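Local structure of Alr1585 protein (Nostoc sp., 5C2I) at residues K258-V263 and V367-N372; F186-Q191 and I196-F201; A265-Q270 and S375-S380. The protein is a DyP-type haem peroxidase that probably uses hydrogen peroxide to oxidise dyes and related aromatic substrates. The protein carries 1 engineered substitution. One frame throughout, in Å; residues are numbered along the deposited sequence.

Contact 1. Residues K258-V263 and V367-N372. With HEM (protoporphyrin IX containing Fe), chain E.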
loop_
_atom_site.group_PDB
_atom_site.type_symbol
_atom_site.label_atom_id
_atom_site.label_comp_id
_atom_site.label_asym_id
_atom_site.label_seq_id
_atom_site.Cartn_x
_atom_site.Cartn_y
_atom_site.Cartn_z
ATOM N N LYS A 258 8.945 30.396 -8.258
ATOM C CA LYS A 258 8.072 29.348 -8.741
ATOM C C LYS A 258 8.515 28.947 -10.156
ATOM O O LYS A 258 8.479 29.783 -11.065
ATOM C CB LYS A 258 6.630 29.784 -8.725
ATOM C CG LYS A 258 5.677 28.714 -9.231
ATOM C CD LYS A 258 4.202 29.103 -9.029
ATOM C CE LYS A 258 3.262 27.950 -9.383
ATOM N NZ LYS A 258 1.827 28.223 -9.115
ATOM N N LEU A 259 9.001 27.722 -10.299
ATOM C CA LEU A 259 9.636 27.288 -11.560
ATOM C C LEU A 259 8.800 26.165 -12.175
ATOM O O LEU A 259 8.840 25.024 -11.728
ATOM C CB LEU A 259 11.081 26.846 -11.271
ATOM C CG LEU A 259 12.011 27.871 -10.642
ATOM C CD1 LEU A 259 13.433 27.312 -10.470
ATOM C CD2 LEU A 259 12.039 29.148 -11.460
ATOM N N GLU A 260 8.087 26.510 -13.232
ATOM C CA GLU A 260 7.246 25.569 -13.950
ATOM C C GLU A 260 8.074 24.658 -14.840
ATOM O O GLU A 260 8.978 25.130 -15.542
ATOM C CB GLU A 260 6.249 26.311 -14.815
ATOM C CG GLU A 260 5.258 25.416 -15.536
ATOM C CD GLU A 260 4.254 26.210 -16.307
ATOM O OE1 GLU A 260 4.669 26.768 -17.340
ATOM O OE2 GLU A 260 3.095 26.326 -15.865
ATOM N N GLN A 261 7.755 23.359 -14.811
ATOM C CA GLN A 261 8.523 22.368 -15.533
ATOM C C GLN A 261 7.684 21.665 -16.575
ATOM O O GLN A 261 6.705 21.032 -16.239
ATOM C CB GLN A 261 9.096 21.321 -14.556
ATOM C CG GLN A 261 10.099 21.863 -13.573
ATOM C CD GLN A 261 10.496 20.830 -12.538
ATOM O OE1 GLN A 261 10.020 20.843 -11.401
ATOM N NE2 GLN A 261 11.372 19.909 -12.938
ATOM N N ASN A 262 8.092 21.780 -17.836
ATOM C CA ASN A 262 7.376 21.125 -18.928
ATOM C C ASN A 262 7.951 19.708 -19.084
ATOM O O ASN A 262 8.903 19.468 -19.835
ATOM C CB ASN A 262 7.448 21.929 -20.201
ATOM C CG ASN A 262 6.614 21.325 -21.314
ATOM O OD1 ASN A 262 6.253 20.156 -21.270
ATOM N ND2 ASN A 262 6.335 22.110 -22.331
ATOM N N VAL A 263 7.371 18.781 -18.336
ATOM C CA VAL A 263 7.882 17.419 -18.246
ATOM C C VAL A 263 7.752 16.703 -19.574
ATOM O O VAL A 263 8.676 16.016 -20.019
ATOM C CB VAL A 263 7.132 16.636 -17.147
ATOM C CG1 VAL A 263 7.613 15.192 -17.079
ATOM C CG2 VAL A 263 7.324 17.304 -15.795
ATOM N N VAL A 367 10.428 22.482 -2.673
ATOM C CA VAL A 367 9.363 21.472 -2.618
ATOM C C VAL A 367 8.639 21.512 -3.946
ATOM O O VAL A 367 8.804 22.472 -4.723
ATOM C CB VAL A 367 8.354 21.686 -1.481
ATOM C CG1 VAL A 367 9.020 21.525 -0.127
ATOM C CG2 VAL A 367 7.718 23.051 -1.565
ATOM N N SER A 368 7.804 20.525 -4.192
ATOM C CA SER A 368 7.106 20.456 -5.483
ATOM C C SER A 368 5.694 21.052 -5.417
ATOM O O SER A 368 5.085 21.118 -4.363
ATOM C CB SER A 368 7.047 18.989 -5.924
ATOM O OG SER A 368 8.352 18.611 -6.356
ATOM N N TYR A 369 5.196 21.439 -6.579
ATOM C CA TYR A 369 3.778 21.787 -6.775
ATOM C C TYR A 369 3.206 21.139 -8.023
ATOM O O TYR A 369 3.932 20.672 -8.911
ATOM C CB TYR A 369 3.595 23.299 -6.877
ATOM C CG TYR A 369 4.006 23.947 -8.180
ATOM C CD1 TYR A 369 5.309 24.405 -8.386
ATOM C CD2 TYR A 369 3.071 24.167 -9.197
ATOM C CE1 TYR A 369 5.662 25.032 -9.571
ATOM C CE2 TYR A 369 3.415 24.772 -10.395
ATOM C CZ TYR A 369 4.721 25.186 -10.584
ATOM O OH TYR A 369 5.061 25.827 -11.740
ATOM N N GLY A 370 1.883 21.086 -8.081
ATOM C CA GLY A 370 1.180 20.552 -9.220
ATOM C C GLY A 370 0.976 19.049 -9.155
ATOM O O GLY A 370 0.632 18.531 -8.133
ATOM N N GLU A 371 1.171 18.365 -10.282
ATOM C CA GLU A 371 0.900 16.938 -10.428
ATOM C C GLU A 371 1.686 16.125 -9.410
ATOM O O GLU A 371 2.911 16.286 -9.307
ATOM C CB GLU A 371 1.330 16.486 -11.842
ATOM C CG GLU A 371 1.160 15.001 -12.078
ATOM C CD GLU A 371 -0.279 14.601 -11.884
ATOM O OE1 GLU A 371 -1.084 15.039 -12.734
ATOM O OE2 GLU A 371 -0.608 13.942 -10.842
ATOM N N ASN A 372 1.008 15.290 -8.630
ATOM C CA ASN A 372 1.687 14.495 -7.620
ATOM C C ASN A 372 1.987 13.043 -8.015
ATOM O O ASN A 372 2.696 12.325 -7.294
ATOM C CB ASN A 372 0.931 14.574 -6.281
ATOM C CG ASN A 372 -0.299 13.695 -6.214
ATOM O OD1 ASN A 372 -0.313 12.781 -5.424
ATOM N ND2 ASN A 372 -1.334 13.992 -6.964
HETATM C CHA HEM E . 21.385 20.108 -7.885
HETATM C CHB HEM E . 17.280 19.813 -10.398
HETATM C CHC HEM E . 16.870 24.633 -10.253
HETATM C CHD HEM E . 21.098 24.893 -7.967
HETATM C C1A HEM E . 20.311 19.605 -8.602
HETATM C C2A HEM E . 20.101 18.228 -8.906
HETATM C C3A HEM E . 18.950 18.151 -9.610
HETATM C C4A HEM E . 18.442 19.465 -9.716
HETATM C CMA HEM E . 18.272 16.916 -10.140
HETATM C CAA HEM E . 20.990 17.038 -8.520
HETATM C CBA HEM E . 20.738 16.370 -7.165
HETATM C CGA HEM E . 20.959 17.382 -6.074
HETATM O O1A HEM E . 22.112 17.633 -5.617
HETATM O O2A HEM E . 19.978 17.979 -5.629
HETATM C C1B HEM E . 16.805 21.117 -10.525
HETATM C C2B HEM E . 15.563 21.463 -11.164
HETATM C C3B HEM E . 15.425 22.779 -11.091
HETATM C C4B HEM E . 16.646 23.265 -10.445
HETATM C CMB HEM E . 14.609 20.486 -11.754
HETATM C CAB HEM E . 14.323 23.679 -11.513
HETATM C CBB HEM E . 13.044 23.285 -11.654
HETATM C C1C HEM E . 18.029 25.151 -9.653
HETATM C C2C HEM E . 18.376 26.484 -9.572
HETATM C C3C HEM E . 19.592 26.549 -8.942
HETATM C C4C HEM E . 19.957 25.236 -8.623
HETATM C CMC HEM E . 17.575 27.673 -10.017
HETATM C CAC HEM E . 20.431 27.710 -8.648
HETATM C CBC HEM E . 20.522 28.839 -9.306
HETATM C C1D HEM E . 21.420 23.568 -7.676
HETATM C C2D HEM E . 22.609 23.239 -6.896
HETATM C C3D HEM E . 22.722 21.918 -6.908
HETATM C C4D HEM E . 21.543 21.450 -7.670
HETATM C CMD HEM E . 23.574 24.193 -6.212
HETATM C CAD HEM E . 23.773 21.111 -6.201
HETATM C CBD HEM E . 25.055 20.927 -7.021
HETATM C CGD HEM E . 26.052 20.153 -6.222
HETATM O O1D HEM E . 26.501 19.137 -6.746
HETATM O O2D HEM E . 26.438 20.514 -5.058
HETATM N NA HEM E . 19.329 20.361 -9.169
HETATM N NB HEM E . 17.421 22.209 -10.198
HETATM N NC HEM E . 19.039 24.378 -9.162
HETATM N ND HEM E . 20.850 22.476 -8.189
HETATM FE FE HEM E . 19.206 22.352 -9.189
HETATM O O HOH W 1 2.970 26.565 -13.117
HETATM O O HOH W 2 9.628 19.297 -9.205
HETATM O O HOH W 3 17.889 22.462 -7.260
#
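The ring of Y369 carries K258 on one face and water 1 at its edge, in the ring plane. K258 crosses the ring at about a right angle, its CE lying 3.5 Å from the ring centroid of Y369 as a CH-pi contact. Farther along the same extended chain, K258 NZ forms an off-centre cation-pi interaction at 4.4 Å from the Y369 centroid; its charge is chiefly answered by salt bridges to E141 and E183. The phenol end of Y369 is wedged against the backbone of the other strand, with OH 3.1 Å from E260 CA. Water 1 joins Y369 OH, at 2.6 Å, to E260 OE2, which also accepts from G381 N. With CG between the backbone N and the carbonyl carbon (chi1 76°), the Y369 ring is turned across to the partner strand. Water 2 makes a second bridge, between Q261 OE1 and S368 OG, while L259 and Q261 touch the haem. The strand segments pass 8.8 Å apart at 59° and are not paired with each other: strand 383-390 lies between them in the sheet, hydrogen-bonded to both 250-261 and 363-369, and 448-458 borders 250-261 as well.

Contact 2. Residues F186-Q191 and I196-F201. With HEM (protoporphyrin IX containing Fe), chain E.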
loop_
_atom_site.group_PDB
_atom_site.type_symbol
_atom_site.label_atom_id
_atom_site.label_comp_id
_atom_site.label_asym_id
_atom_site.label_seq_id
_atom_site.Cartn_x
_atom_site.Cartn_y
_atom_site.Cartn_z
ATOM N N PHE A 186 4.441 19.873 -1.681
ATOM C CA PHE A 186 4.513 18.471 -1.301
ATOM C C PHE A 186 5.818 17.856 -1.788
ATOM O O PHE A 186 6.533 18.445 -2.612
ATOM C CB PHE A 186 3.310 17.690 -1.842
ATOM C CG PHE A 186 3.204 17.690 -3.336
ATOM C CD1 PHE A 186 3.830 16.695 -4.086
ATOM C CD2 PHE A 186 2.514 18.664 -3.979
ATOM C CE1 PHE A 186 3.730 16.701 -5.473
ATOM C CE2 PHE A 186 2.405 18.672 -5.371
ATOM C CZ PHE A 186 3.022 17.688 -6.105
ATOM N N ILE A 187 6.095 16.655 -1.311
ATOM C CA ILE A 187 7.317 15.937 -1.662
ATOM C C ILE A 187 6.968 14.851 -2.633
ATOM O O ILE A 187 6.180 13.948 -2.347
ATOM C CB ILE A 187 7.986 15.301 -0.411
ATOM C CG1 ILE A 187 8.269 16.344 0.662
ATOM C CG2 ILE A 187 9.263 14.554 -0.775
ATOM C CD1 ILE A 187 9.187 17.477 0.298
ATOM N N LEU A 188 7.510 14.968 -3.826
ATOM C CA LEU A 188 7.407 13.977 -4.850
ATOM C C LEU A 188 8.453 12.886 -4.652
ATOM O O LEU A 188 9.576 13.184 -4.307
ATOM C CB LEU A 188 7.605 14.696 -6.178
ATOM C CG LEU A 188 7.182 14.074 -7.469
ATOM C CD1 LEU A 188 5.674 13.884 -7.500
ATOM C CD2 LEU A 188 7.601 15.026 -8.586
ATOM N N ARG A 189 8.024 11.640 -4.800
ATOM C CA ARG A 189 8.893 10.468 -4.666
ATOM C C ARG A 189 8.748 9.525 -5.830
ATOM O O ARG A 189 7.706 9.454 -6.460
ATOM C CB ARG A 189 8.598 9.686 -3.401
ATOM C CG ARG A 189 9.006 10.439 -2.171
ATOM C CD ARG A 189 8.646 9.657 -0.928
ATOM N NE ARG A 189 8.695 10.563 0.207
ATOM C CZ ARG A 189 9.757 10.829 0.938
ATOM N NH1 ARG A 189 10.915 10.214 0.717
ATOM N NH2 ARG A 189 9.623 11.692 1.937
ATOM N N ASN A 190 9.827 8.832 -6.150
ATOM C CA ASN A 190 9.782 7.817 -7.186
ATOM C C ASN A 190 9.420 6.479 -6.543
ATOM O O ASN A 190 9.275 6.384 -5.323
ATOM C CB ASN A 190 11.094 7.755 -7.981
ATOM C CG ASN A 190 12.290 7.351 -7.124
ATOM O OD1 ASN A 190 12.156 6.815 -6.021
ATOM N ND2 ASN A 190 13.483 7.633 -7.647
ATOM N N GLN A 191 9.290 5.453 -7.350
ATOM C CA GLN A 191 8.855 4.158 -6.812
ATOM C C GLN A 191 9.859 3.558 -5.816
ATOM O O GLN A 191 9.475 2.818 -4.940
ATOM C CB GLN A 191 8.467 3.182 -7.936
ATOM C CG GLN A 191 9.355 1.963 -8.063
ATOM C CD GLN A 191 8.968 1.064 -9.229
ATOM O OE1 GLN A 191 7.877 1.195 -9.791
ATOM N NE2 GLN A 191 9.867 0.151 -9.608
ATOM N N ILE A 196 12.255 13.193 -5.441
ATOM C CA ILE A 196 12.609 13.577 -6.786
ATOM C C ILE A 196 12.005 14.938 -7.130
ATOM O O ILE A 196 11.174 15.494 -6.389
ATOM C CB ILE A 196 12.175 12.535 -7.849
ATOM C CG1 ILE A 196 10.648 12.256 -7.768
ATOM C CG2 ILE A 196 12.955 11.244 -7.663
ATOM C CD1 ILE A 196 10.079 11.568 -8.982
ATOM N N GLU A 197 12.430 15.479 -8.249
ATOM C CA GLU A 197 11.748 16.627 -8.853
ATOM C C GLU A 197 11.008 16.067 -10.087
ATOM O O GLU A 197 11.184 14.909 -10.464
ATOM C CB GLU A 197 12.745 17.731 -9.166
ATOM C CG GLU A 197 13.950 17.308 -9.981
ATOM C CD GLU A 197 13.576 16.958 -11.422
ATOM O OE1 GLU A 197 12.787 17.694 -12.037
ATOM O OE2 GLU A 197 14.041 15.930 -11.938
ATOM N N HIS A 198 10.139 16.865 -10.692
ATOM C CA HIS A 198 9.210 16.385 -11.717
ATOM C C HIS A 198 9.824 15.724 -12.945
ATOM O O HIS A 198 9.167 14.933 -13.568
ATOM C CB HIS A 198 8.306 17.543 -12.163
ATOM C CG HIS A 198 7.095 17.708 -11.303
ATOM N ND1 HIS A 198 6.943 18.736 -10.403
ATOM C CD2 HIS A 198 5.967 16.968 -11.223
ATOM C CE1 HIS A 198 5.790 18.601 -9.763
ATOM N NE2 HIS A 198 5.167 17.552 -10.270
ATOM N N PHE A 199 11.050 16.090 -13.320
ATOM C CA PHE A 199 11.706 15.417 -14.442
ATOM C C PHE A 199 12.199 14.027 -14.076
ATOM O O PHE A 199 12.635 13.280 -14.955
ATOM C CB PHE A 199 12.863 16.264 -15.026
ATOM C CG PHE A 199 12.456 17.596 -15.584
ATOM C CD1 PHE A 199 11.267 17.780 -16.268
ATOM C CD2 PHE A 199 13.309 18.689 -15.459
ATOM C CE1 PHE A 199 10.936 19.011 -16.833
ATOM C CE2 PHE A 199 12.998 19.930 -16.008
ATOM C CZ PHE A 199 11.794 20.094 -16.713
ATOM N N GLY A 200 12.055 13.637 -12.812
ATOM C CA GLY A 200 12.304 12.259 -12.381
ATOM C C GLY A 200 13.656 12.046 -11.725
ATOM O O GLY A 200 13.986 10.927 -11.382
ATOM N N PHE A 201 14.420 13.106 -11.509
ATOM C CA PHE A 201 15.724 12.987 -10.895
ATOM C C PHE A 201 15.673 13.188 -9.383
ATOM O O PHE A 201 15.030 14.103 -8.875
ATOM C CB PHE A 201 16.704 14.007 -11.494
ATOM C CG PHE A 201 16.985 13.778 -12.964
ATOM C CD1 PHE A 201 16.044 14.148 -13.917
ATOM C CD2 PHE A 201 18.145 13.167 -13.375
ATOM C CE1 PHE A 201 16.290 13.956 -15.268
ATOM C CE2 PHE A 201 18.390 12.927 -14.735
ATOM C CZ PHE A 201 17.463 13.305 -15.685
HETATM C CHA HEM E . 21.385 20.108 -7.885
HETATM C CHB HEM E . 17.280 19.813 -10.398
HETATM C CHC HEM E . 16.870 24.633 -10.253
HETATM C CHD HEM E . 21.098 24.893 -7.967
HETATM C C1A HEM E . 20.311 19.605 -8.602
HETATM C C2A HEM E . 20.101 18.228 -8.906
HETATM C C3A HEM E . 18.950 18.151 -9.610
HETATM C C4A HEM E . 18.442 19.465 -9.716
HETATM C CMA HEM E . 18.272 16.916 -10.140
HETATM C CAA HEM E . 20.990 17.038 -8.520
HETATM C CBA HEM E . 20.738 16.370 -7.165
HETATM C CGA HEM E . 20.959 17.382 -6.074
HETATM O O1A HEM E . 22.112 17.633 -5.617
HETATM O O2A HEM E . 19.978 17.979 -5.629
HETATM C C1B HEM E . 16.805 21.117 -10.525
HETATM C C2B HEM E . 15.563 21.463 -11.164
HETATM C C3B HEM E . 15.425 22.779 -11.091
HETATM C C4B HEM E . 16.646 23.265 -10.445
HETATM C CMB HEM E . 14.609 20.486 -11.754
HETATM C CAB HEM E . 14.323 23.679 -11.513
HETATM C CBB HEM E . 13.044 23.285 -11.654
HETATM C C1C HEM E . 18.029 25.151 -9.653
HETATM C C2C HEM E . 18.376 26.484 -9.572
HETATM C C3C HEM E . 19.592 26.549 -8.942
HETATM C C4C HEM E . 19.957 25.236 -8.623
HETATM C CMC HEM E . 17.575 27.673 -10.017
HETATM C CAC HEM E . 20.431 27.710 -8.648
HETATM C CBC HEM E . 20.522 28.839 -9.306
HETATM C C1D HEM E . 21.420 23.568 -7.676
HETATM C C2D HEM E . 22.609 23.239 -6.896
HETATM C C3D HEM E . 22.722 21.918 -6.908
HETATM C C4D HEM E . 21.543 21.450 -7.670
HETATM C CMD HEM E . 23.574 24.193 -6.212
HETATM C CAD HEM E . 23.773 21.111 -6.201
HETATM C CBD HEM E . 25.055 20.927 -7.021
HETATM C CGD HEM E . 26.052 20.153 -6.222
HETATM O O1D HEM E . 26.501 19.137 -6.746
HETATM O O2D HEM E . 26.438 20.514 -5.058
HETATM N NA HEM E . 19.329 20.361 -9.169
HETATM N NB HEM E . 17.421 22.209 -10.198
HETATM N NC HEM E . 19.039 24.378 -9.162
HETATM N ND HEM E . 20.850 22.476 -8.189
HETATM FE FE HEM E . 19.206 22.352 -9.189
HETATM O O HOH W 4 13.015 8.780 -10.607
HETATM O O HOH W 3 17.889 22.462 -7.260
#
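L188 reaches over the imidazole of H198 where the last strand of the N-terminal sheet gives way to the haem-binding loop, just before the GXXDG signature of DyP-type peroxidases, which begins at G200 and ends at G204; here its aspartate position holds a histidine, probably the engineered substitution. The leucine meets the ring at about a right angle, CD2 standing 3.7 Å above the ring plane of H198 and offset toward its rim. The imidazole is fixed by polar partners too: NE2 is hydrogen-bonded to E371 O, and ND1 more weakly to G383 O, which may favour a protonated ring. L188 meets I196 obliquely, CG of L188 lying 3.9 Å from CG1 of I196, and between these residues I196 N gives L188 O a nearly straight bond of 2.9 Å (170°). I196 CG2 in turn rests 3.6 Å from N190 ND2. E197 points the other way, its chain bent at chi2 (69°) back over the type I turn from E197 to G200. Its OE1 accepts from F199 N at 2.7 Å, from above the carboxylate plane, and its OE2 takes F201 N at 2.9 Å on the anti side, tilted out of that plane. OE1 also receives Q261 NE2 and lies against the haem methyl CMB, so the acid appears to hold the loop in shape beside the porphyrin rim. With an alanine here, F199 N, F201 N and Q261 NE2 would probably lose their shared carboxylate, and the turn would be less firmly held beside the haem. At the outer end of the contact, N190 ND2, already bonded to Q194 OE1, donates to water 4 at 3.2 Å, and that water gives its own hydrogen to G200 O.

Contact 3. Residues A265-Q270 and S375-S380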
loop_
_atom_site.group_PDB
_atom_site.type_symbol
_atom_site.label_atom_id
_atom_site.label_comp_id
_atom_site.label_asym_id
_atom_site.label_seq_id
_atom_site.Cartn_x
_atom_site.Cartn_y
_atom_site.Cartn_z
ATOM N N ALA A 265 7.684 17.884 -22.671
ATOM C CA ALA A 265 8.636 18.387 -23.659
ATOM C C ALA A 265 10.080 18.060 -23.281
ATOM O O ALA A 265 10.890 17.713 -24.153
ATOM C CB ALA A 265 8.460 19.887 -23.849
ATOM N N PHE A 266 10.386 18.123 -21.994
ATOM C CA PHE A 266 11.710 17.744 -21.492
ATOM C C PHE A 266 12.024 16.298 -21.876
ATOM O O PHE A 266 13.102 16.018 -22.426
ATOM C CB PHE A 266 11.819 17.975 -19.991
ATOM C CG PHE A 266 13.155 17.575 -19.390
ATOM C CD1 PHE A 266 13.422 16.265 -19.075
ATOM C CD2 PHE A 266 14.143 18.530 -19.171
ATOM C CE1 PHE A 266 14.646 15.906 -18.521
ATOM C CE2 PHE A 266 15.369 18.174 -18.667
ATOM C CZ PHE A 266 15.627 16.868 -18.320
ATOM N N ARG A 267 11.105 15.384 -21.581
ATOM C CA ARG A 267 11.313 13.969 -21.885
ATOM C C ARG A 267 11.525 13.758 -23.404
ATOM O O ARG A 267 12.381 12.939 -23.811
ATOM C CB ARG A 267 10.137 13.111 -21.416
ATOM C CG ARG A 267 9.964 13.059 -19.912
ATOM C CD ARG A 267 10.724 11.927 -19.243
ATOM N NE ARG A 267 10.735 12.130 -17.771
ATOM C CZ ARG A 267 9.705 11.887 -16.951
ATOM N NH1 ARG A 267 8.530 11.430 -17.412
ATOM N NH2 ARG A 267 9.835 12.125 -15.628
ATOM N N GLU A 268 10.736 14.444 -24.237
ATOM C CA GLU A 268 10.884 14.342 -25.702
ATOM C C GLU A 268 12.272 14.822 -26.155
ATOM O O GLU A 268 12.919 14.186 -27.000
ATOM C CB GLU A 268 9.815 15.151 -26.459
ATOM C CG GLU A 268 8.419 14.585 -26.318
ATOM C CD GLU A 268 7.308 15.494 -26.880
ATOM O OE1 GLU A 268 7.611 16.632 -27.349
ATOM O OE2 GLU A 268 6.122 15.074 -26.830
ATOM N N ASP A 269 12.738 15.925 -25.561
ATOM C CA ASP A 269 14.036 16.534 -25.943
ATOM C C ASP A 269 15.176 15.594 -25.495
ATOM O O ASP A 269 16.111 15.338 -26.255
ATOM C CB ASP A 269 14.112 17.918 -25.313
ATOM C CG ASP A 269 15.016 18.902 -26.070
ATOM O OD1 ASP A 269 15.535 18.540 -27.142
ATOM O OD2 ASP A 269 15.217 20.001 -25.509
ATOM N N GLN A 270 15.053 15.034 -24.288
ATOM C CA GLN A 270 15.981 14.048 -23.776
ATOM C C GLN A 270 16.064 12.816 -24.700
ATOM O O GLN A 270 17.148 12.354 -25.021
ATOM C CB GLN A 270 15.596 13.635 -22.342
ATOM C CG GLN A 270 16.491 12.558 -21.738
ATOM C CD GLN A 270 16.085 12.190 -20.329
ATOM O OE1 GLN A 270 15.256 12.891 -19.710
ATOM N NE2 GLN A 270 16.589 11.028 -19.836
ATOM N N SER A 375 4.580 9.558 -12.594
ATOM C CA SER A 375 4.561 8.888 -13.899
ATOM C C SER A 375 3.946 9.767 -14.978
ATOM O O SER A 375 4.089 9.472 -16.168
ATOM C CB SER A 375 3.789 7.576 -13.815
ATOM O OG SER A 375 2.419 7.876 -13.608
ATOM N N LYS A 376 3.230 10.824 -14.584
ATOM C CA LYS A 376 2.536 11.671 -15.557
ATOM C C LYS A 376 3.484 12.705 -16.131
ATOM O O LYS A 376 4.550 12.898 -15.605
ATOM C CB LYS A 376 1.318 12.332 -14.956
ATOM C CG LYS A 376 0.212 11.337 -14.653
ATOM C CD LYS A 376 -0.959 12.087 -14.055
ATOM C CE LYS A 376 -2.072 11.172 -13.560
ATOM N NZ LYS A 376 -3.169 11.119 -14.548
ATOM N N GLU A 377 3.076 13.341 -17.220
ATOM C CA GLU A 377 3.940 14.274 -17.939
ATOM C C GLU A 377 3.214 15.587 -18.189
ATOM O O GLU A 377 2.832 15.885 -19.300
ATOM C CB GLU A 377 4.452 13.613 -19.236
ATOM C CG GLU A 377 5.419 12.458 -18.904
ATOM C CD GLU A 377 6.097 11.831 -20.122
ATOM O OE1 GLU A 377 5.784 12.219 -21.280
ATOM O OE2 GLU A 377 6.934 10.935 -19.876
ATOM N N PRO A 378 3.039 16.399 -17.126
ATOM C CA PRO A 378 2.387 17.688 -17.298
ATOM C C PRO A 378 3.176 18.619 -18.230
ATOM O O PRO A 378 4.408 18.641 -18.193
ATOM C CB PRO A 378 2.330 18.257 -15.873
ATOM C CG PRO A 378 3.440 17.600 -15.173
ATOM C CD PRO A 378 3.523 16.215 -15.756
ATOM N N VAL A 379 2.454 19.396 -19.028
ATOM C CA VAL A 379 3.051 20.459 -19.853
ATOM C C VAL A 379 3.166 21.757 -19.035
ATOM O O VAL A 379 4.208 22.425 -19.040
ATOM C CB VAL A 379 2.206 20.675 -21.121
ATOM C CG1 VAL A 379 2.662 21.894 -21.917
ATOM C CG2 VAL A 379 2.270 19.411 -21.954
ATOM N N SER A 380 2.095 22.121 -18.337
ATOM C CA SER A 380 2.079 23.362 -17.516
ATOM C C SER A 380 1.360 23.091 -16.203
ATOM O O SER A 380 0.706 22.058 -16.072
ATOM C CB SER A 380 1.399 24.508 -18.286
ATOM O OG SER A 380 0.089 24.148 -18.600
#
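R267 and E377 form a single-point salt bridge, NH1 of the arginine donating to OE2 of the glutamate at 3.0 Å. This is the close part of a small contact. The carboxylate oxygen lies in the guanidinium plane, at its edge, but the two flat groups are turned 66° from each other. NH1 meets OE2 on the anti side, tilted out of the carboxylate plane, and the bond is bent (143°). CG of R267, set beside the backbone N (chi1 -66°), lies 3.7 Å from E377 OE2, so aliphatic chain as well as charge lies against the acid; the bend at chi2 then carries the guanidinium to it. NH2 of the same guanidinium binds F199 O, tying the arginine to the haem-side loop. The other side is looser: E377 OE1 is turned toward the exposed E268, whose OE2 stays 6.3 Å away, a separation at which the like charges would repel only mildly. E377 also touches V263 and K264, so its negative charge near the start of the helix would probably suit the helix dipole. The arrangement is a surface salt bridge that links the opening turns of helix 263-277, N-capped by N262, to the loop before strand 383-390 in the C-terminal half of the DyP fold.

In the fold
The three contacts form a cluster on one side of the chain's centre, their own centres about 10 to 13 Å apart. Contact 2 closes first along the chain, at the edge of the N-terminal sheet; contacts 1 and 3 then alternate, since strand 250-261 runs into helix 263-277 and the chain of 363-369 runs on into the 375-380 loop. V263 N to P378 O, 3.0 Å, joins those two, while F199 stacked on F266 joins contacts 2 and 3. Contacts 1 and 2 both touch the haem. The cluster thus couples the two halves of the DyP fold beside the cofactor, with contact 3 as its outer, solvent-facing member.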